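Local coordinates for sulfatase (Bacteroides fragilis CAG:558, PDB 6USS), which probably hydrolyses aryl sulfate esters as a calcium-dependent gut bacterial sulfatase, at residues V77-S89 and G347-P359. The protein carries 1 engineered substitution. Residues are numbered along the deposited sequence; the frame is centred on the assembly and turned at random.
Engineered in segment 77-89: Cys88 (natural residue Ser). With CA (calcium ion), chain C.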
loop_
_atom_site.group_PDB
_atom_site.type_symbol
_atom_site.label_atom_id
_atom_site.label_comp_id
_atom_site.label_asym_id
_atom_site.label_seq_id
_atom_site.Cartn_x
_atom_site.Cartn_y
_atom_site.Cartn_z
ATOM N N VAL A 77 9.017 -20.635 23.442
ATOM C CA VAL A 77 9.626 -21.883 23.002
ATOM C C VAL A 77 10.749 -21.540 22.037
ATOM O O VAL A 77 10.626 -20.602 21.237
ATOM C CB VAL A 77 8.597 -22.832 22.340
ATOM C CG1 VAL A 77 7.983 -22.193 21.094
ATOM C CG2 VAL A 77 9.222 -24.209 21.999
ATOM N N MET A 78 11.854 -22.286 22.138
ATOM C CA MET A 78 12.948 -22.226 21.179
ATOM C C MET A 78 12.827 -23.395 20.217
ATOM O O MET A 78 12.530 -24.520 20.631
ATOM C CB MET A 78 14.306 -22.296 21.875
ATOM C CG MET A 78 14.553 -21.235 22.931
ATOM S SD MET A 78 16.023 -21.636 23.907
ATOM C CE MET A 78 17.234 -21.903 22.595
ATOM N N PHE A 79 13.079 -23.146 18.940
ATOM C CA PHE A 79 13.151 -24.224 17.960
ATOM C C PHE A 79 14.620 -24.472 17.647
ATOM O O PHE A 79 15.278 -23.640 17.018
ATOM C CB PHE A 79 12.354 -23.887 16.704
ATOM C CG PHE A 79 10.868 -24.017 16.887
ATOM C CD1 PHE A 79 10.109 -22.944 17.352
ATOM C CD2 PHE A 79 10.228 -25.220 16.614
ATOM C CE1 PHE A 79 8.744 -23.058 17.518
ATOM C CE2 PHE A 79 8.857 -25.348 16.784
ATOM C CZ PHE A 79 8.115 -24.264 17.240
ATOM N N THR A 80 15.141 -25.599 18.107
ATOM C CA THR A 80 16.558 -25.897 17.959
ATOM C C THR A 80 16.888 -26.545 16.617
ATOM O O THR A 80 18.070 -26.767 16.326
ATOM C CB THR A 80 17.037 -26.794 19.115
ATOM O OG1 THR A 80 16.281 -28.008 19.126
ATOM C CG2 THR A 80 16.855 -26.094 20.438
ATOM N N GLN A 81 15.886 -26.827 15.782
ATOM C CA GLN A 81 16.118 -27.417 14.462
ATOM C C GLN A 81 15.226 -26.743 13.411
ATOM O O GLN A 81 14.477 -27.386 12.682
ATOM C CB GLN A 81 15.907 -28.931 14.516
ATOM C CG GLN A 81 16.906 -29.710 13.685
ATOM C CD GLN A 81 16.845 -31.239 13.887
ATOM O OE1 GLN A 81 17.784 -31.957 13.531
ATOM N NE2 GLN A 81 15.751 -31.728 14.458
ATOM N N ALA A 82 15.323 -25.415 13.306
ATOM C CA ALA A 82 14.566 -24.642 12.322
ATOM C C ALA A 82 15.434 -24.320 11.109
ATOM O O ALA A 82 16.564 -23.857 11.259
ATOM C CB ALA A 82 14.037 -23.342 12.944
ATOM N N TYR A 83 14.890 -24.530 9.903
ATOM C CA TYR A 83 15.638 -24.369 8.659
ATOM C C TYR A 83 15.085 -23.265 7.756
ATOM O O TYR A 83 13.872 -23.063 7.647
ATOM C CB TYR A 83 15.681 -25.688 7.869
ATOM C CG TYR A 83 16.486 -26.736 8.582
ATOM C CD1 TYR A 83 17.870 -26.630 8.670
ATOM C CD2 TYR A 83 15.865 -27.808 9.211
ATOM C CE1 TYR A 83 18.624 -27.583 9.356
ATOM C CE2 TYR A 83 16.608 -28.765 9.892
ATOM C CZ TYR A 83 17.983 -28.644 9.965
ATOM O OH TYR A 83 18.703 -29.593 10.647
ATOM N N ALA A 84 16.003 -22.562 7.099
ATOM C CA ALA A 84 15.748 -21.660 5.983
ATOM C C ALA A 84 16.535 -22.171 4.774
ATOM O O ALA A 84 17.082 -23.273 4.800
ATOM C CB ALA A 84 16.133 -20.228 6.352
ATOM N N SER A 85 16.590 -21.374 3.709
ATOM C CA SER A 85 17.591 -21.619 2.676
ATOM C C SER A 85 18.887 -20.895 3.036
ATOM O O SER A 85 18.957 -20.143 4.008
ATOM C CB SER A 85 17.095 -21.209 1.281
ATOM O OG SER A 85 15.959 -21.970 0.886
ATOM N N SER A 86 19.934 -21.144 2.252
ATOM C CA SER A 86 21.252 -20.639 2.619
ATOM C C SER A 86 21.506 -19.222 2.127
ATOM O O SER A 86 22.579 -18.678 2.400
ATOM C CB SER A 86 22.349 -21.578 2.112
ATOM O OG SER A 86 22.364 -21.664 0.707
ATOM N N ILE A 87 20.536 -18.605 1.449
ATOM C CA ILE A 87 20.692 -17.302 0.809
ATOM C C ILE A 87 19.397 -16.519 0.990
ATOM O O ILE A 87 18.305 -17.097 0.985
ATOM C CB ILE A 87 21.054 -17.476 -0.690
ATOM C CG1 ILE A 87 22.499 -17.938 -0.823
ATOM C CG2 ILE A 87 20.815 -16.211 -1.492
ATOM C CD1 ILE A 87 23.502 -16.954 -0.279
ATOM N N CYS A 88 19.528 -15.187 1.129
ATOM C CA CYS A 88 18.396 -14.324 1.496
ATOM C C CYS A 88 17.180 -14.524 0.591
ATOM O O CYS A 88 16.045 -14.626 1.069
ATOM C CB CYS A 88 18.800 -12.851 1.448
ATOM S SG CYS A 88 20.342 -12.416 2.289
ATOM N N SER A 89 17.387 -14.559 -0.725
ATOM C CA SER A 89 16.244 -14.463 -1.630
ATOM C C SER A 89 15.359 -15.706 -1.587
ATOM O O SER A 89 14.134 -15.550 -1.442
ATOM C CB SER A 89 16.730 -14.139 -3.047
ATOM O OG SER A 89 17.069 -12.771 -3.163
ATOM N N GLY A 347 28.634 -22.086 6.538
ATOM C CA GLY A 347 27.699 -21.017 6.803
ATOM C C GLY A 347 26.978 -20.548 5.564
ATOM O O GLY A 347 26.691 -21.353 4.671
ATOM N N LYS A 348 26.718 -19.242 5.491
ATOM C CA LYS A 348 25.912 -18.674 4.415
ATOM C C LYS A 348 26.371 -19.186 3.057
ATOM O O LYS A 348 27.567 -19.210 2.768
ATOM C CB LYS A 348 25.974 -17.146 4.450
ATOM C CG LYS A 348 25.196 -16.510 3.302
ATOM C CD LYS A 348 25.083 -15.034 3.462
ATOM C CE LYS A 348 24.129 -14.477 2.412
ATOM N NZ LYS A 348 23.930 -13.032 2.585
ATOM N N GLY A 349 25.405 -19.621 2.236
ATOM C CA GLY A 349 25.682 -20.179 0.932
ATOM C C GLY A 349 25.879 -21.683 0.906
ATOM O O GLY A 349 25.860 -22.275 -0.179
ATOM N N SER A 350 26.070 -22.314 2.068
ATOM C CA SER A 350 26.314 -23.746 2.170
ATOM C C SER A 350 25.017 -24.511 2.369
ATOM O O SER A 350 24.090 -24.044 3.038
ATOM C CB SER A 350 27.251 -24.075 3.329
ATOM O OG SER A 350 27.658 -25.428 3.247
ATOM N N ALA A 351 24.971 -25.709 1.805
ATOM C CA ALA A 351 23.888 -26.618 2.136
ATOM C C ALA A 351 24.122 -27.325 3.465
ATOM O O ALA A 351 23.204 -27.988 3.965
ATOM C CB ALA A 351 23.696 -27.633 1.008
ATOM N N TYR A 352 25.319 -27.188 4.042
ATOM C CA TYR A 352 25.594 -27.690 5.379
ATOM C C TYR A 352 24.726 -26.961 6.408
ATOM O O TYR A 352 24.132 -25.914 6.128
ATOM C CB TYR A 352 27.080 -27.516 5.711
ATOM C CG TYR A 352 27.986 -28.475 4.967
ATOM C CD1 TYR A 352 27.454 -29.586 4.326
ATOM C CD2 TYR A 352 29.365 -28.264 4.883
ATOM C CE1 TYR A 352 28.260 -30.474 3.627
ATOM C CE2 TYR A 352 30.183 -29.152 4.190
ATOM C CZ TYR A 352 29.617 -30.259 3.564
ATOM O OH TYR A 352 30.391 -31.160 2.869
ATOM N N GLU A 353 24.665 -27.518 7.630
ATOM C CA GLU A 353 23.802 -26.941 8.668
ATOM C C GLU A 353 24.172 -25.498 8.986
ATOM O O GLU A 353 23.312 -24.709 9.399
ATOM C CB GLU A 353 23.866 -27.779 9.942
ATOM C CG GLU A 353 23.374 -29.206 9.762
ATOM C CD GLU A 353 21.849 -29.298 9.670
ATOM O OE1 GLU A 353 21.172 -29.235 10.731
ATOM O OE2 GLU A 353 21.340 -29.430 8.536
ATOM N N GLY A 354 25.445 -25.137 8.816
ATOM C CA GLY A 354 25.860 -23.774 9.080
ATOM C C GLY A 354 25.188 -22.770 8.165
ATOM O O GLY A 354 25.053 -21.597 8.526
ATOM N N GLY A 355 24.756 -23.210 6.977
ATOM C CA GLY A 355 24.069 -22.338 6.046
ATOM C C GLY A 355 22.563 -22.258 6.227
ATOM O O GLY A 355 21.938 -21.313 5.737
ATOM N N VAL A 356 21.957 -23.229 6.913
ATOM C CA VAL A 356 20.501 -23.354 6.904
ATOM C C VAL A 356 19.874 -23.490 8.289
ATOM O O VAL A 356 18.663 -23.234 8.434
ATOM C CB VAL A 356 20.059 -24.532 6.003
ATOM C CG1 VAL A 356 20.412 -24.250 4.555
ATOM C CG2 VAL A 356 20.678 -25.847 6.480
ATOM N N ARG A 357 20.591 -23.869 9.351
ATOM C CA ARG A 357 19.976 -23.966 10.673
ATOM C C ARG A 357 19.975 -22.594 11.347
ATOM O O ARG A 357 21.038 -22.026 11.603
ATOM C CB ARG A 357 20.689 -24.999 11.541
ATOM C CG ARG A 357 19.727 -25.619 12.550
ATOM C CD ARG A 357 20.426 -26.319 13.701
ATOM N NE ARG A 357 20.935 -27.618 13.302
ATOM C CZ ARG A 357 20.667 -28.756 13.937
ATOM N NH1 ARG A 357 19.886 -28.744 15.013
ATOM N NH2 ARG A 357 21.184 -29.904 13.494
ATOM N N GLU A 358 18.759 -22.075 11.668
ATOM C CA GLU A 358 18.498 -20.711 12.118
ATOM C C GLU A 358 18.014 -20.658 13.566
ATOM O O GLU A 358 17.320 -21.561 14.031
ATOM C CB GLU A 358 17.434 -20.055 11.225
ATOM C CG GLU A 358 17.777 -20.048 9.752
ATOM C CD GLU A 358 19.197 -19.575 9.523
ATOM O OE1 GLU A 358 19.960 -20.315 8.865
ATOM O OE2 GLU A 358 19.545 -18.476 10.024
ATOM N N PRO A 359 18.334 -19.594 14.295
ATOM C CA PRO A 359 17.760 -19.422 15.640
ATOM C C PRO A 359 16.309 -18.973 15.552
ATOM O O PRO A 359 15.990 -18.016 14.840
ATOM C CB PRO A 359 18.639 -18.336 16.263
ATOM C CG PRO A 359 19.138 -17.546 15.062
ATOM C CD PRO A 359 19.356 -18.579 13.987
HETATM CA CA CA C . 20.345 -13.116 4.303
HETATM O O HOH W 1 17.325 -23.954 15.055
#
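Carboxylate oxygen OE1 of Glu353 is gripped from two sides of the contact: the hydroxyl of Tyr83 donates to it, and Arg357 reaches it through NE and NH2 in a salt bridge whose individual hydrogen bonds are weak. The bend at chi2 of Glu353 (-75°) swings its carboxylate to the edge of the tyrosine ring, where OE1 lies in the ring plane. Its other oxygen, OE2, pairs with Lys450, so a glutamate here can answer three donor residues. Arginine suits position 357 because it can do two jobs at once: while NE and NH2 both turn to OE1, NH1 donates to Thr80 O at 3.0 Å, an acceptor lying in the guanidinium plane. Tyr83 OH lies over one face of that group, displaced toward its rim, and Gln81 CG packs 3.4 Å from Arg357 NH1.

Strands 77-83 and 357-363 are antiparallel neighbours in the large mixed sheet of the sulfatase domain, which belongs to the alkaline phosphatase clan. A backbone bond joins them from Glu358 N to Ala82 O (2.9 Å), and one from Ala84 N to Val356 O (3.1 Å) continues the pairing just past their ends. Where the strand turns its corner at Thr80 and Gln81, a water takes over, donating to Phe79 O and Glu358 O and accepting from Ala82 N. Val356 is a branched apolar side chain whose CG2 methyl meets the Tyr83 ring obliquely at CD1, 3.6 Å away.

Further along, Gly349 N donates to Ser86 O at 3.0 Å; its positive phi (91°) in the type II turn 347-350 suits glycine. Lys348, fully extended, crosses Ile87 CD1 and carries NZ to a salt bridge with Asp43, a calcium ligand. The engineered Cys88 binds the same calcium through SG at 2.1 Å, alongside Asp42, Asp43, Asp322 and Asn323.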